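Local coordinates for protein ElaA (Escherichia coli, PDB 5Z6N), which probably acts as an N-acetyltransferase of the GNAT superfamily, transferring an acetyl group from acetyl coenzyme A to an amine, at residues B[21-25]-B[38-43]; B[42-48]-B[62-67]; B[47-51]-B[102-107]; B[111-115]-B[129-133]. All coordinates share one frame; numbering follows the deposited sequence.

Contact 1: B[21-25]-B[38-43]; sequences LQLRC and DIDGDD
Asp43 OD1 is gripped from more than one direction: NH2 of Arg24 donates to it at 2.7 Å, and Arg64 NH1 reaches it from strand 59-67. Asp43 OD2 is hydrogen-bonded to Tyr18 OH of the second subunit. Arg24 closes on this carboxylate end-on, NH1 bonding to Asp43 OD2 at 3.1 Å, although the two flat groups are turned 42° apart and NH2 meets OD1 from above the carboxylate plane. The NE/NH1 side of the guanidinium grips Asp38 side-on. NE points at Asp38 OD1 across 3.3 Å and NH1 at the backbone O of Asp38 across 3.0 Å, both acceptors lying near the guanidinium plane. Bent at chi3 (65°), the arginine presents its NE side to Asp38 and its end to Asp43. Leu21 CD2 lies over the centre of one guanidinium face and also packs on Ile39 CG1 at 3.7 Å. Asp38 OD1 has a second cation, Arg79, as its stronger partner. The buried charges are thus shared among several residues, which probably keeps the aspartates ionised. Helix 14-31 is in this way tied to the loop before strand 49-54, with strands 59-67 and 75-82 alongside and the second subunit packing against Leu21 and Ile39.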
# COMPACT_ATOMS: atom_id res chain seq x y z
N LEU B 21 -4.34 0.12 3.84
CA LEU B 21 -3.45 -0.46 2.84
C LEU B 21 -2.36 -1.30 3.50
O LEU B 21 -1.95 -2.34 2.97
CB LEU B 21 -2.84 0.64 1.97
CG LEU B 21 -3.81 1.55 1.22
CD1 LEU B 21 -3.06 2.72 0.61
CD2 LEU B 21 -4.54 0.77 0.15
N GLN B 22 -1.87 -0.85 4.66
CA GLN B 22 -0.86 -1.61 5.39
C GLN B 22 -1.40 -2.94 5.86
O GLN B 22 -0.69 -3.96 5.84
CB GLN B 22 -0.36 -0.78 6.57
CG GLN B 22 0.22 -1.58 7.72
CD GLN B 22 0.59 -0.70 8.91
OE1 GLN B 22 1.70 -0.20 9.00
NE2 GLN B 22 -0.35 -0.50 9.82
N LEU B 23 -2.66 -2.97 6.29
CA LEU B 23 -3.31 -4.21 6.68
C LEU B 23 -3.67 -5.06 5.47
O LEU B 23 -3.58 -6.29 5.52
CB LEU B 23 -4.53 -3.89 7.54
CG LEU B 23 -5.34 -4.96 8.27
CD1 LEU B 23 -6.44 -5.47 7.36
CD2 LEU B 23 -4.46 -6.10 8.76
N ARG B 24 -4.05 -4.42 4.36
CA ARG B 24 -4.29 -5.16 3.12
C ARG B 24 -3.00 -5.77 2.60
O ARG B 24 -2.98 -6.94 2.18
CB ARG B 24 -4.90 -4.24 2.07
CG ARG B 24 -6.42 -4.16 2.11
CD ARG B 24 -6.90 -2.82 1.59
NE ARG B 24 -6.58 -2.64 0.17
CZ ARG B 24 -7.08 -1.67 -0.59
NH1 ARG B 24 -6.73 -1.58 -1.86
NH2 ARG B 24 -7.93 -0.79 -0.07
N CYS B 25 -1.91 -5.00 2.62
CA CYS B 25 -0.61 -5.54 2.24
C CYS B 25 -0.22 -6.71 3.13
O CYS B 25 0.24 -7.75 2.65
CB CYS B 25 0.45 -4.43 2.31
SG CYS B 25 2.05 -4.86 1.61
N ASP B 38 -1.92 -4.48 -4.99
CA ASP B 38 -3.03 -4.29 -4.06
C ASP B 38 -3.61 -2.88 -4.15
O ASP B 38 -4.81 -2.69 -3.91
CB ASP B 38 -2.57 -4.58 -2.63
CG ASP B 38 -3.59 -4.17 -1.60
OD1 ASP B 38 -4.75 -4.62 -1.70
OD2 ASP B 38 -3.24 -3.37 -0.69
N ILE B 39 -2.78 -1.90 -4.48
CA ILE B 39 -3.18 -0.50 -4.51
C ILE B 39 -3.46 -0.17 -5.98
O ILE B 39 -2.57 0.19 -6.75
CB ILE B 39 -2.12 0.40 -3.89
CG1 ILE B 39 -1.92 0.04 -2.42
CG2 ILE B 39 -2.49 1.86 -4.02
CD1 ILE B 39 -0.54 0.32 -1.89
N ASP B 40 -4.73 -0.31 -6.37
CA ASP B 40 -5.12 -0.33 -7.77
C ASP B 40 -5.85 0.92 -8.24
O ASP B 40 -6.23 1.00 -9.41
CB ASP B 40 -5.99 -1.56 -8.06
CG ASP B 40 -7.20 -1.65 -7.14
OD1 ASP B 40 -7.48 -0.67 -6.41
OD2 ASP B 40 -7.88 -2.69 -7.16
N GLY B 41 -6.07 1.90 -7.36
CA GLY B 41 -6.77 3.10 -7.75
C GLY B 41 -8.21 3.14 -7.28
O GLY B 41 -8.71 4.19 -6.87
N ASP B 42 -8.87 1.98 -7.28
CA ASP B 42 -10.30 1.86 -6.99
C ASP B 42 -10.71 2.41 -5.62
O ASP B 42 -11.90 2.40 -5.29
CB ASP B 42 -10.73 0.40 -7.12
CG ASP B 42 -10.47 -0.17 -8.49
OD1 ASP B 42 -10.12 0.61 -9.41
OD2 ASP B 42 -10.62 -1.40 -8.66
N ASP B 43 -9.75 2.88 -4.82
CA ASP B 43 -10.07 3.30 -3.46
C ASP B 43 -10.53 4.74 -3.33
O ASP B 43 -11.37 5.03 -2.47
CB ASP B 43 -8.85 3.06 -2.57
CG ASP B 43 -8.50 1.59 -2.45
OD1 ASP B 43 -9.25 0.86 -1.77
OD2 ASP B 43 -7.48 1.18 -3.03

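Contact 2: B[42-48]-B[62-67]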
# COMPACT_ATOMS: atom_id res chain seq x y z
N ASP B 42 -8.87 1.98 -7.28
CA ASP B 42 -10.30 1.86 -6.99
C ASP B 42 -10.71 2.41 -5.62
O ASP B 42 -11.90 2.40 -5.29
CB ASP B 42 -10.73 0.40 -7.12
CG ASP B 42 -10.47 -0.17 -8.49
OD1 ASP B 42 -10.12 0.61 -9.41
OD2 ASP B 42 -10.62 -1.40 -8.66
N ASP B 43 -9.75 2.88 -4.82
CA ASP B 43 -10.07 3.30 -3.46
C ASP B 43 -10.53 4.74 -3.33
O ASP B 43 -11.37 5.03 -2.47
CB ASP B 43 -8.85 3.06 -2.57
CG ASP B 43 -8.50 1.59 -2.45
OD1 ASP B 43 -9.25 0.86 -1.77
OD2 ASP B 43 -7.48 1.18 -3.03
N LEU B 44 -10.03 5.66 -4.16
CA LEU B 44 -10.43 7.05 -4.03
C LEU B 44 -11.03 7.46 -5.36
O LEU B 44 -10.40 8.19 -6.13
CB LEU B 44 -9.22 7.93 -3.70
CG LEU B 44 -8.46 7.55 -2.43
CD1 LEU B 44 -7.06 7.16 -2.81
CD2 LEU B 44 -8.47 8.71 -1.46
N THR B 45 -12.26 7.01 -5.63
CA THR B 45 -12.94 7.43 -6.84
C THR B 45 -14.41 7.08 -6.67
O THR B 45 -14.76 6.11 -5.98
CB THR B 45 -12.41 6.87 -8.17
OG1 THR B 45 -12.91 7.66 -9.26
CG2 THR B 45 -12.84 5.43 -8.37
N GLY B 46 -15.27 7.90 -7.28
CA GLY B 46 -16.70 7.65 -7.34
C GLY B 46 -17.42 7.72 -6.01
O GLY B 46 -17.13 8.59 -5.18
N ASP B 47 -18.38 6.82 -5.81
CA ASP B 47 -19.14 6.71 -4.57
C ASP B 47 -18.66 5.55 -3.71
O ASP B 47 -19.45 4.94 -2.97
CB ASP B 47 -20.63 6.55 -4.88
CG ASP B 47 -21.51 7.38 -3.95
OD1 ASP B 47 -21.07 8.48 -3.55
OD2 ASP B 47 -22.63 6.93 -3.64
N ASN B 48 -17.38 5.21 -3.79
CA ASN B 48 -16.85 4.02 -3.14
C ASN B 48 -16.53 4.30 -1.68
O ASN B 48 -16.01 5.36 -1.33
CB ASN B 48 -15.59 3.54 -3.87
CG ASN B 48 -15.90 3.03 -5.26
OD1 ASN B 48 -17.04 2.72 -5.58
ND2 ASN B 48 -14.87 2.92 -6.09
N TYR B 62 -11.69 -5.05 7.87
CA TYR B 62 -11.77 -4.12 6.75
C TYR B 62 -12.51 -4.76 5.59
O TYR B 62 -12.41 -5.97 5.36
CB TYR B 62 -10.37 -3.68 6.29
CG TYR B 62 -10.38 -2.88 5.00
CD1 TYR B 62 -10.52 -1.51 5.03
CD2 TYR B 62 -10.27 -3.50 3.77
CE1 TYR B 62 -10.54 -0.77 3.88
CE2 TYR B 62 -10.29 -2.77 2.61
CZ TYR B 62 -10.42 -1.40 2.67
OH TYR B 62 -10.44 -0.65 1.52
N ALA B 63 -13.24 -3.93 4.84
CA ALA B 63 -13.81 -4.31 3.56
C ALA B 63 -14.11 -3.03 2.78
O ALA B 63 -14.43 -2.00 3.37
CB ALA B 63 -15.07 -5.16 3.72
N ARG B 64 -13.98 -3.11 1.46
CA ARG B 64 -14.27 -1.98 0.59
C ARG B 64 -15.40 -2.33 -0.37
O ARG B 64 -15.64 -3.50 -0.68
CB ARG B 64 -13.02 -1.53 -0.20
CG ARG B 64 -12.96 -2.05 -1.62
CD ARG B 64 -11.72 -1.52 -2.36
NE ARG B 64 -11.38 -2.39 -3.47
CZ ARG B 64 -10.31 -2.20 -4.25
NH1 ARG B 64 -9.50 -1.17 -4.02
NH2 ARG B 64 -10.05 -3.02 -5.25
N ILE B 65 -16.08 -1.29 -0.82
CA ILE B 65 -17.31 -1.41 -1.60
C ILE B 65 -17.14 -0.59 -2.87
O ILE B 65 -16.94 0.63 -2.80
CB ILE B 65 -18.52 -0.93 -0.80
CG1 ILE B 65 -18.63 -1.68 0.53
CG2 ILE B 65 -19.78 -1.08 -1.61
CD1 ILE B 65 -19.69 -1.11 1.44
N LEU B 66 -17.24 -1.24 -4.02
CA LEU B 66 -17.14 -0.56 -5.31
C LEU B 66 -18.54 -0.33 -5.88
O LEU B 66 -19.35 -1.25 -5.95
CB LEU B 66 -16.29 -1.37 -6.29
CG LEU B 66 -14.92 -1.83 -5.76
CD1 LEU B 66 -14.17 -2.60 -6.81
CD2 LEU B 66 -14.10 -0.65 -5.27
N LYS B 67 -18.81 0.92 -6.25
CA LYS B 67 -20.05 1.30 -6.93
C LYS B 67 -19.62 1.81 -8.31
O LYS B 67 -19.30 2.99 -8.48
CB LYS B 67 -20.83 2.35 -6.14
CG LYS B 67 -22.06 2.86 -6.87
CD LYS B 67 -23.03 1.73 -7.17
CE LYS B 67 -23.99 2.10 -8.28
NZ LYS B 67 -23.64 1.44 -9.57
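Asn48 leans on strand 59-67 along its whole side chain. Its CB rests 3.4 Å from the backbone O of Ile65. Next, CG passes close to the same carbonyl. At the tip the amide splits its work: OD1 accepts from Lys67 N at 2.6 Å in a nearly straight bond (173° at the hydrogen), while ND2 turns back to the backbone O of Asp42 at 3.1 Å and touches Leu66 CD2 on the way. Asn48 ends the type II' beta turn that starts at Thr45, and so fastens the loop leading into strand 49-54 to strand 59-67. Earlier in the strand, Arg64 runs extended from CG to NE and brings NH1 to 3.0 Å from Asp43 OD1, which it meets from above the carboxylate plane. Asp42 CB lies over one guanidinium face, offset toward the rim; the Asp42 OD2 to Arg64 NH2 pairing is long, 3.8 Å, and works through charge alone. The stronger partner of Arg64 NH2 is Asp40, and that of Asp43 is Arg24. Chemically, a neutral amide carries one end and a salt-bridge network the other, where the acids probably offset the approach of Arg64 to Arg24 and Arg79.

Contact 3: B[47-51]-B[102-107]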
# COMPACT_ATOMS: atom_id res chain seq x y z
N ASP B 47 -18.38 6.82 -5.81
CA ASP B 47 -19.14 6.71 -4.57
C ASP B 47 -18.66 5.55 -3.71
O ASP B 47 -19.45 4.94 -2.97
CB ASP B 47 -20.63 6.55 -4.88
CG ASP B 47 -21.51 7.38 -3.95
OD1 ASP B 47 -21.07 8.48 -3.55
OD2 ASP B 47 -22.63 6.93 -3.64
N ASN B 48 -17.38 5.21 -3.79
CA ASN B 48 -16.85 4.02 -3.14
C ASN B 48 -16.53 4.30 -1.68
O ASN B 48 -16.01 5.36 -1.33
CB ASN B 48 -15.59 3.54 -3.87
CG ASN B 48 -15.90 3.03 -5.26
OD1 ASN B 48 -17.04 2.72 -5.58
ND2 ASN B 48 -14.87 2.92 -6.09
N ARG B 49 -16.86 3.32 -0.83
CA ARG B 49 -16.77 3.46 0.61
C ARG B 49 -15.84 2.39 1.17
O ARG B 49 -15.58 1.37 0.53
CB ARG B 49 -18.16 3.31 1.27
CG ARG B 49 -19.30 3.88 0.45
CD ARG B 49 -20.58 3.99 1.27
NE ARG B 49 -20.31 4.36 2.65
CZ ARG B 49 -20.45 5.60 3.12
NH1 ARG B 49 -20.85 6.57 2.31
NH2 ARG B 49 -20.18 5.87 4.38
N HIS B 50 -15.35 2.64 2.38
CA HIS B 50 -14.52 1.69 3.11
C HIS B 50 -15.06 1.51 4.52
O HIS B 50 -15.53 2.46 5.15
CB HIS B 50 -13.05 2.14 3.17
CG HIS B 50 -12.51 2.64 1.86
ND1 HIS B 50 -12.85 3.87 1.33
CD2 HIS B 50 -11.67 2.06 0.97
CE1 HIS B 50 -12.22 4.03 0.18
NE2 HIS B 50 -11.51 2.95 -0.07
N ILE B 51 -14.99 0.27 5.00
CA ILE B 51 -15.48 -0.09 6.33
C ILE B 51 -14.31 -0.64 7.12
O ILE B 51 -13.61 -1.55 6.66
CB ILE B 51 -16.64 -1.09 6.23
CG1 ILE B 51 -17.83 -0.38 5.58
CG2 ILE B 51 -17.01 -1.64 7.61
CD1 ILE B 51 -18.93 -1.26 5.13
N THR B 102 -24.53 -1.45 4.70
CA THR B 102 -24.08 -0.29 3.93
C THR B 102 -24.50 -0.40 2.47
O THR B 102 -25.00 0.57 1.89
CB THR B 102 -22.57 -0.13 4.05
OG1 THR B 102 -22.22 0.04 5.43
CG2 THR B 102 -22.09 1.09 3.26
N CYS B 103 -24.32 -1.58 1.87
CA CYS B 103 -24.83 -1.81 0.51
C CYS B 103 -26.34 -1.66 0.47
O CYS B 103 -26.89 -1.03 -0.44
CB CYS B 103 -24.41 -3.20 0.02
SG CYS B 103 -22.64 -3.51 0.01
N THR B 104 -27.03 -2.24 1.45
CA THR B 104 -28.49 -2.12 1.53
C THR B 104 -28.90 -0.65 1.59
O THR B 104 -29.70 -0.19 0.77
CB THR B 104 -29.01 -2.87 2.76
OG1 THR B 104 -28.96 -4.28 2.52
CG2 THR B 104 -30.44 -2.46 3.08
N HIS B 105 -28.36 0.09 2.55
CA HIS B 105 -28.75 1.48 2.74
C HIS B 105 -28.46 2.31 1.50
O HIS B 105 -29.37 2.90 0.90
CB HIS B 105 -28.03 2.06 3.96
CG HIS B 105 -28.55 3.40 4.40
ND1 HIS B 105 -28.17 3.99 5.58
CD2 HIS B 105 -29.43 4.25 3.81
CE1 HIS B 105 -28.79 5.16 5.71
NE2 HIS B 105 -29.55 5.34 4.64
N HIS B 106 -27.19 2.37 1.09
CA HIS B 106 -26.80 3.31 0.05
C HIS B 106 -27.45 2.97 -1.29
O HIS B 106 -28.00 3.85 -1.96
CB HIS B 106 -25.28 3.35 -0.08
CG HIS B 106 -24.63 4.39 0.78
ND1 HIS B 106 -24.51 4.26 2.15
CD2 HIS B 106 -24.09 5.59 0.47
CE1 HIS B 106 -23.91 5.33 2.64
NE2 HIS B 106 -23.65 6.15 1.64
N TRP B 107 -27.41 1.70 -1.70
CA TRP B 107 -27.96 1.27 -2.98
C TRP B 107 -28.92 0.10 -2.79
O TRP B 107 -28.60 -1.04 -3.14
CB TRP B 107 -26.85 0.91 -3.95
CG TRP B 107 -25.86 2.00 -4.07
CD1 TRP B 107 -25.99 3.16 -4.79
CD2 TRP B 107 -24.60 2.07 -3.41
NE1 TRP B 107 -24.86 3.93 -4.63
CE2 TRP B 107 -24.00 3.29 -3.78
CE3 TRP B 107 -23.92 1.22 -2.54
CZ2 TRP B 107 -22.74 3.67 -3.32
CZ3 TRP B 107 -22.67 1.60 -2.08
CH2 TRP B 107 -22.10 2.82 -2.47
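Asp47 meets Trp107 at the indole edge: OD2 comes to 3.3 Å from CZ2 near the ring plane, and the backbone O of Asp47 lies in that plane at 3.4 Å from CH2. The carboxylate stands steeply to the indole. Two residues on, Arg49 reaches from the strand to the helix. Its CG approaches Trp107 CH2 obliquely, and CD then sits over the centre of the His106 ring, 3.8 Å from the centroid and 9° off the normal, a CH-pi contact. Beyond a bend at chi3 the guanidinium has His106 CE1 over one face, offset toward its rim, with the planes inclined by 38°. NH1 comes near His106 NE2, but the angle is too poor for a hydrogen bond; the firm polar partner of Arg49 is Asp6 on strand 3-8, through NE. Thr102 CG2 lies 3.8 Å from Arg49 NE, approaching the guanidinium obliquely. Ile51 ends the walk, its CD1 meeting Thr102 OG1 tip to tip at 3.6 Å, while that hydroxyl bonds to the backbone O of Lys98 in its own helix. The N-to-C directions of strand 49-51 and helix 102-106 are 146° apart, closer to antiparallel than parallel, the helix packed across one sheet face as in the alpha/beta layering of the GNAT fold.

Contact 4: B[111-115]-B[129-133]; sequences PVYLG and FIPVT
Phe129 is the tight side of this contact. Its ring pushes toward strand 112-117 with the CE2 and CZ corner foremost, and three groups of the strand receive it. Leu114 CB is 3.6 Å from CE2, approaching the ring obliquely; the leucine side chain crosses the phenylalanine at about a right angle, and Leu114 CD1 lies 3.8 Å from Phe129 CZ. Val112 CG1 touches CE2 at 3.7 Å; with CG1 anti to the backbone N (chi1 158°), this methyl is the branch presented to the ring. The backbone O of Val112 also comes to 3.6 Å from Phe129 CE2, on the valine side. Met96 of helix 91-106 packs on both Leu114 and Phe129, and Met146 and Arg148 of strand 143-148 also border the ring.

The other side is much looser. Tyr113 starts out from the opposite face of its strand, yet its long ring swings back far enough for CE1 to meet Val132 CG2 at 3.8 Å, the methyl lying near the ring plane at the edge. Val132 is exposed, and beyond it the hydroxyls of Tyr113 and Thr133 remain 4.3 Å apart, from OH to OG1, too far for a bond.

No hydrogen bond joins the two segments, because strand 143-148 lies between them in the sheet; their short axes pass 8.6 Å apart at 57°. Side chains therefore bridge an intervening strand, an arrangement that fits the strongly twisted C-terminal half of the GNAT sheet, whose strand order places 129-131 at the outer edge.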
# COMPACT_ATOMS: atom_id res chain seq x y z
N PRO B 111 -28.20 -5.71 -6.46
CA PRO B 111 -27.56 -6.86 -5.81
C PRO B 111 -26.10 -6.58 -5.50
O PRO B 111 -25.54 -5.55 -5.87
CB PRO B 111 -27.72 -7.98 -6.86
CG PRO B 111 -28.42 -7.34 -8.06
CD PRO B 111 -28.33 -5.87 -7.91
N VAL B 112 -25.49 -7.51 -4.77
CA VAL B 112 -24.13 -7.36 -4.29
C VAL B 112 -23.30 -8.51 -4.84
O VAL B 112 -23.61 -9.68 -4.59
CB VAL B 112 -24.07 -7.34 -2.75
CG1 VAL B 112 -22.68 -7.73 -2.27
CG2 VAL B 112 -24.45 -5.97 -2.23
N TYR B 113 -22.24 -8.20 -5.56
CA TYR B 113 -21.33 -9.20 -6.02
C TYR B 113 -20.13 -9.28 -5.10
O TYR B 113 -19.78 -8.31 -4.50
CB TYR B 113 -20.87 -8.90 -7.45
CG TYR B 113 -19.92 -9.93 -8.00
CD1 TYR B 113 -20.40 -11.07 -8.58
CD2 TYR B 113 -18.56 -9.79 -7.88
CE1 TYR B 113 -19.55 -12.02 -9.04
CE2 TYR B 113 -17.71 -10.75 -8.33
CZ TYR B 113 -18.21 -11.85 -8.92
OH TYR B 113 -17.40 -12.81 -9.38
N LEU B 114 -19.50 -10.44 -5.02
CA LEU B 114 -18.34 -10.59 -4.21
C LEU B 114 -17.41 -11.68 -4.70
O LEU B 114 -17.79 -12.80 -4.93
CB LEU B 114 -18.77 -10.83 -2.77
CG LEU B 114 -17.83 -11.22 -1.63
CD1 LEU B 114 -18.50 -10.89 -0.33
CD2 LEU B 114 -17.47 -12.69 -1.68
N GLY B 115 -16.16 -11.34 -4.88
CA GLY B 115 -15.21 -12.33 -5.32
C GLY B 115 -14.68 -13.00 -4.10
O GLY B 115 -14.40 -12.35 -3.14
N PHE B 129 -25.42 -15.05 -0.19
CA PHE B 129 -24.74 -15.20 -1.46
C PHE B 129 -24.94 -16.61 -2.01
O PHE B 129 -25.08 -17.58 -1.26
CB PHE B 129 -23.24 -14.93 -1.32
CG PHE B 129 -22.90 -13.51 -0.99
CD1 PHE B 129 -22.98 -13.04 0.31
CD2 PHE B 129 -22.49 -12.64 -1.99
CE1 PHE B 129 -22.65 -11.72 0.61
CE2 PHE B 129 -22.17 -11.32 -1.70
CZ PHE B 129 -22.25 -10.87 -0.40
N ILE B 130 -24.96 -16.71 -3.34
CA ILE B 130 -24.91 -18.01 -4.00
C ILE B 130 -23.88 -17.93 -5.11
O ILE B 130 -23.71 -16.87 -5.73
CB ILE B 130 -26.29 -18.44 -4.53
CG1 ILE B 130 -26.99 -17.28 -5.25
CG2 ILE B 130 -27.15 -18.97 -3.39
CD1 ILE B 130 -28.33 -17.65 -5.88
N PRO B 131 -23.15 -19.01 -5.38
CA PRO B 131 -22.23 -19.02 -6.53
C PRO B 131 -22.92 -18.62 -7.82
O PRO B 131 -24.00 -19.12 -8.15
CB PRO B 131 -21.75 -20.48 -6.58
CG PRO B 131 -22.65 -21.25 -5.63
CD PRO B 131 -23.06 -20.25 -4.60
N VAL B 132 -22.30 -17.69 -8.54
CA VAL B 132 -22.73 -17.28 -9.87
C VAL B 132 -21.63 -17.55 -10.89
O VAL B 132 -21.55 -16.87 -11.91
CB VAL B 132 -23.16 -15.80 -9.89
CG1 VAL B 132 -24.42 -15.60 -9.08
CG2 VAL B 132 -22.05 -14.92 -9.35
N THR B 133 -20.79 -18.55 -10.64
CA THR B 133 -19.52 -18.68 -11.34
C THR B 133 -19.06 -20.13 -11.21
O THR B 133 -19.54 -20.87 -10.35
CB THR B 133 -18.52 -17.68 -10.76
OG1 THR B 133 -18.84 -16.36 -11.23
CG2 THR B 133 -17.09 -17.97 -11.14

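Contacts 1, 2 and 3 form a chain of neighbours. Contact 1 ties helix 14-31 to the following loop; contact 2, its centre about 11 Å away, shares Asp42 and Asp43 with it and carries the loop to strand 59-67; contact 3, only about 8 Å further from centre to centre, shares Asp47 and Asn48 and joins the start of strand 49-54 to helix 91-106. Contact 4, later in sequence, lies about 22 Å from contact 1, across the chain's centre, but meets contact 3 where Cys103 packs on Val112. The sheet links contacts 2, 3 and 4, while contacts 1 and 2 also face the second subunit, so the loop that packs on the sheet also lies at the subunit interface.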